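Local atomic coordinates of putative protein-disulfide isomerase (Pseudomonas syringae pv. tomato, PDB entry 3GN3), a protein that is of unknown function but, as a putative protein-disulfide isomerase of the DsbA family, probably takes part in thiol-disulfide exchange. Residues P15-V20 against N47-I52. Numbering follows the deposited sequence.
Sequences PRLFEV and NVTVRI
R16 and F18 bind 47-52 through both N-H and C=O, and V20 through its N-H, illustrating how parallel strands share bonds: R16 and F18 each join the residues on either side of their opposite numbers, V48 and V50. R16 N donates to N47 O, and T49 N returns a bond to R16 O at 2.9 Å. F18 repeats the pattern, its N meeting T49 O at 2.8 Å with a C=O...N angle of 179°, while its own O accepts R51 N. V20 N reaches R51 O at 2.9 Å, again nearly head-on. Several of the same carbonyls also receive CA-H...O contacts, the shortest from V48 CA to R16 O (3.2 Å).

The segments are neighbouring strands of the mixed sheet, running the same way at 20° to one another, and the largely helical link between them makes a beta-alpha-beta crossover consistent with the thioredoxin-like domain of DsbA relatives. Strand 10-12 flanks 48-54 on its far side and strand 157-160 flanks 16-22.

On the face that holds R16, V48, V20 and I52, F18 and V50 lie side by side, and V50 CG2 comes to the edge of the phenyl ring, 4.1 Å from F18 CD2; helices 36-43 and 174-181 pack against this face. On the other, L17 and R51 cross at about a right angle. With L17 CG anti to its backbone N (chi1 -178°), both methyls are carried toward the arginine: L17 CD1 lies 3.7 Å from R51 CG, and L17 CD2 meets R51 NH1 at 3.6 Å, obliquely to the guanidinium.

Polar ends here find outside partners. R51 NE bonds S10 OG and T49 OG1 bonds G14 O, whereas buried E19 is salt-bridged to R53 and hydrogen-bonded to Y146; R51 NH1 stays 5.6 Å from E19 OE1.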
loop_
_atom_site.group_PDB
_atom_site.type_symbol
_atom_site.label_atom_id
_atom_site.label_comp_id
_atom_site.label_asym_id
_atom_site.label_seq_id
_atom_site.Cartn_x
_atom_site.Cartn_y
_atom_site.Cartn_z
ATOM N N PRO A 15 11.935 22.815 -5.098
ATOM C CA PRO A 15 11.002 21.969 -5.839
ATOM C C PRO A 15 11.187 20.454 -5.621
ATOM O O PRO A 15 10.291 19.684 -5.958
ATOM C CB PRO A 15 11.290 22.337 -7.305
ATOM C CG PRO A 15 12.714 22.731 -7.316
ATOM C CD PRO A 15 13.046 23.287 -5.949
ATOM N N ARG A 16 12.337 20.025 -5.103
ATOM C CA ARG A 16 12.505 18.618 -4.759
ATOM C C ARG A 16 11.962 18.364 -3.350
ATOM O O ARG A 16 12.436 18.960 -2.395
ATOM C CB ARG A 16 13.963 18.171 -4.906
ATOM C CG ARG A 16 14.455 18.238 -6.341
ATOM C CD ARG A 16 15.649 17.313 -6.591
ATOM N NE ARG A 16 15.677 16.807 -7.975
ATOM C CZ ARG A 16 16.250 17.428 -9.016
ATOM N NH1 ARG A 16 16.866 18.600 -8.867
ATOM N NH2 ARG A 16 16.201 16.878 -10.222
ATOM N N LEU A 17 10.969 17.479 -3.237
ATOM C CA LEU A 17 10.290 17.222 -1.970
ATOM C C LEU A 17 10.876 16.036 -1.203
ATOM O O LEU A 17 10.906 14.898 -1.697
ATOM C CB LEU A 17 8.775 17.053 -2.193
ATOM C CG LEU A 17 7.868 16.830 -0.972
ATOM C CD1 LEU A 17 8.036 17.888 0.114
ATOM C CD2 LEU A 17 6.400 16.700 -1.382
ATOM N N PHE A 18 11.332 16.320 0.011
ATOM C CA PHE A 18 11.965 15.333 0.864
ATOM C C PHE A 18 11.083 15.088 2.069
ATOM O O PHE A 18 10.983 15.952 2.947
ATOM C CB PHE A 18 13.312 15.857 1.337
ATOM C CG PHE A 18 14.127 14.861 2.096
ATOM C CD1 PHE A 18 14.391 13.603 1.573
ATOM C CD2 PHE A 18 14.679 15.191 3.315
ATOM C CE1 PHE A 18 15.173 12.690 2.279
ATOM C CE2 PHE A 18 15.477 14.275 4.020
ATOM C CZ PHE A 18 15.714 13.034 3.502
ATOM N N GLU A 19 10.432 13.926 2.113
ATOM C CA GLU A 19 9.533 13.614 3.226
ATOM C C GLU A 19 10.139 12.561 4.120
ATOM O O GLU A 19 10.664 11.553 3.632
ATOM C CB GLU A 19 8.180 13.167 2.717
ATOM C CG GLU A 19 7.538 14.188 1.829
ATOM C CD GLU A 19 6.217 13.726 1.300
ATOM O OE1 GLU A 19 5.229 13.722 2.067
ATOM O OE2 GLU A 19 6.172 13.358 0.113
ATOM N N VAL A 20 10.081 12.796 5.427
ATOM C CA VAL A 20 10.661 11.873 6.389
ATOM C C VAL A 20 9.627 11.508 7.443
ATOM O O VAL A 20 9.049 12.401 8.092
ATOM C CB VAL A 20 11.887 12.485 7.116
ATOM C CG1 VAL A 20 12.638 11.401 7.856
ATOM C CG2 VAL A 20 12.810 13.184 6.136
ATOM N N ASN A 47 16.465 24.617 -3.202
ATOM C CA ASN A 47 16.413 23.328 -3.900
ATOM C C ASN A 47 15.412 22.284 -3.369
ATOM O O ASN A 47 14.881 21.473 -4.138
ATOM C CB ASN A 47 17.802 22.715 -3.907
ATOM C CG ASN A 47 18.849 23.703 -4.327
ATOM O OD1 ASN A 47 18.818 24.203 -5.445
ATOM N ND2 ASN A 47 19.773 24.017 -3.419
ATOM N N VAL A 48 15.176 22.297 -2.059
ATOM C CA VAL A 48 14.378 21.261 -1.440
ATOM C C VAL A 48 13.334 21.834 -0.528
ATOM O O VAL A 48 13.474 22.960 -0.035
ATOM C CB VAL A 48 15.224 20.235 -0.629
ATOM C CG1 VAL A 48 16.275 19.576 -1.512
ATOM C CG2 VAL A 48 15.863 20.876 0.586
ATOM N N THR A 49 12.288 21.042 -0.323
ATOM C CA THR A 49 11.369 21.210 0.788
ATOM C C THR A 49 11.482 19.959 1.672
ATOM O O THR A 49 11.448 18.839 1.176
ATOM C CB THR A 49 9.920 21.456 0.286
ATOM O OG1 THR A 49 9.921 22.571 -0.620
ATOM C CG2 THR A 49 8.977 21.763 1.445
ATOM N N VAL A 50 11.666 20.163 2.968
ATOM C CA VAL A 50 11.716 19.076 3.931
ATOM C C VAL A 50 10.408 19.053 4.713
ATOM O O VAL A 50 10.028 20.054 5.298
ATOM C CB VAL A 50 12.894 19.260 4.913
ATOM C CG1 VAL A 50 12.868 18.217 5.995
ATOM C CG2 VAL A 50 14.235 19.215 4.173
ATOM N N ARG A 51 9.706 17.920 4.706
ATOM C CA ARG A 51 8.508 17.758 5.548
ATOM C C ARG A 51 8.631 16.563 6.473
ATOM O O ARG A 51 9.051 15.477 6.056
ATOM C CB ARG A 51 7.243 17.598 4.714
ATOM C CG ARG A 51 7.098 18.621 3.627
ATOM C CD ARG A 51 5.682 18.713 3.182
ATOM N NE ARG A 51 5.428 20.007 2.575
ATOM C CZ ARG A 51 4.968 20.165 1.348
ATOM N NH1 ARG A 51 4.693 19.111 0.609
ATOM N NH2 ARG A 51 4.768 21.367 0.866
ATOM N N ILE A 52 8.254 16.780 7.724
ATOM C CA ILE A 52 8.094 15.717 8.698
ATOM C C ILE A 52 6.655 15.147 8.677
ATOM O O ILE A 52 5.672 15.900 8.667
ATOM C CB ILE A 52 8.456 16.216 10.107
ATOM C CG1 ILE A 52 9.903 16.711 10.116
ATOM C CG2 ILE A 52 8.226 15.108 11.163
ATOM C CD1 ILE A 52 10.319 17.454 11.383
#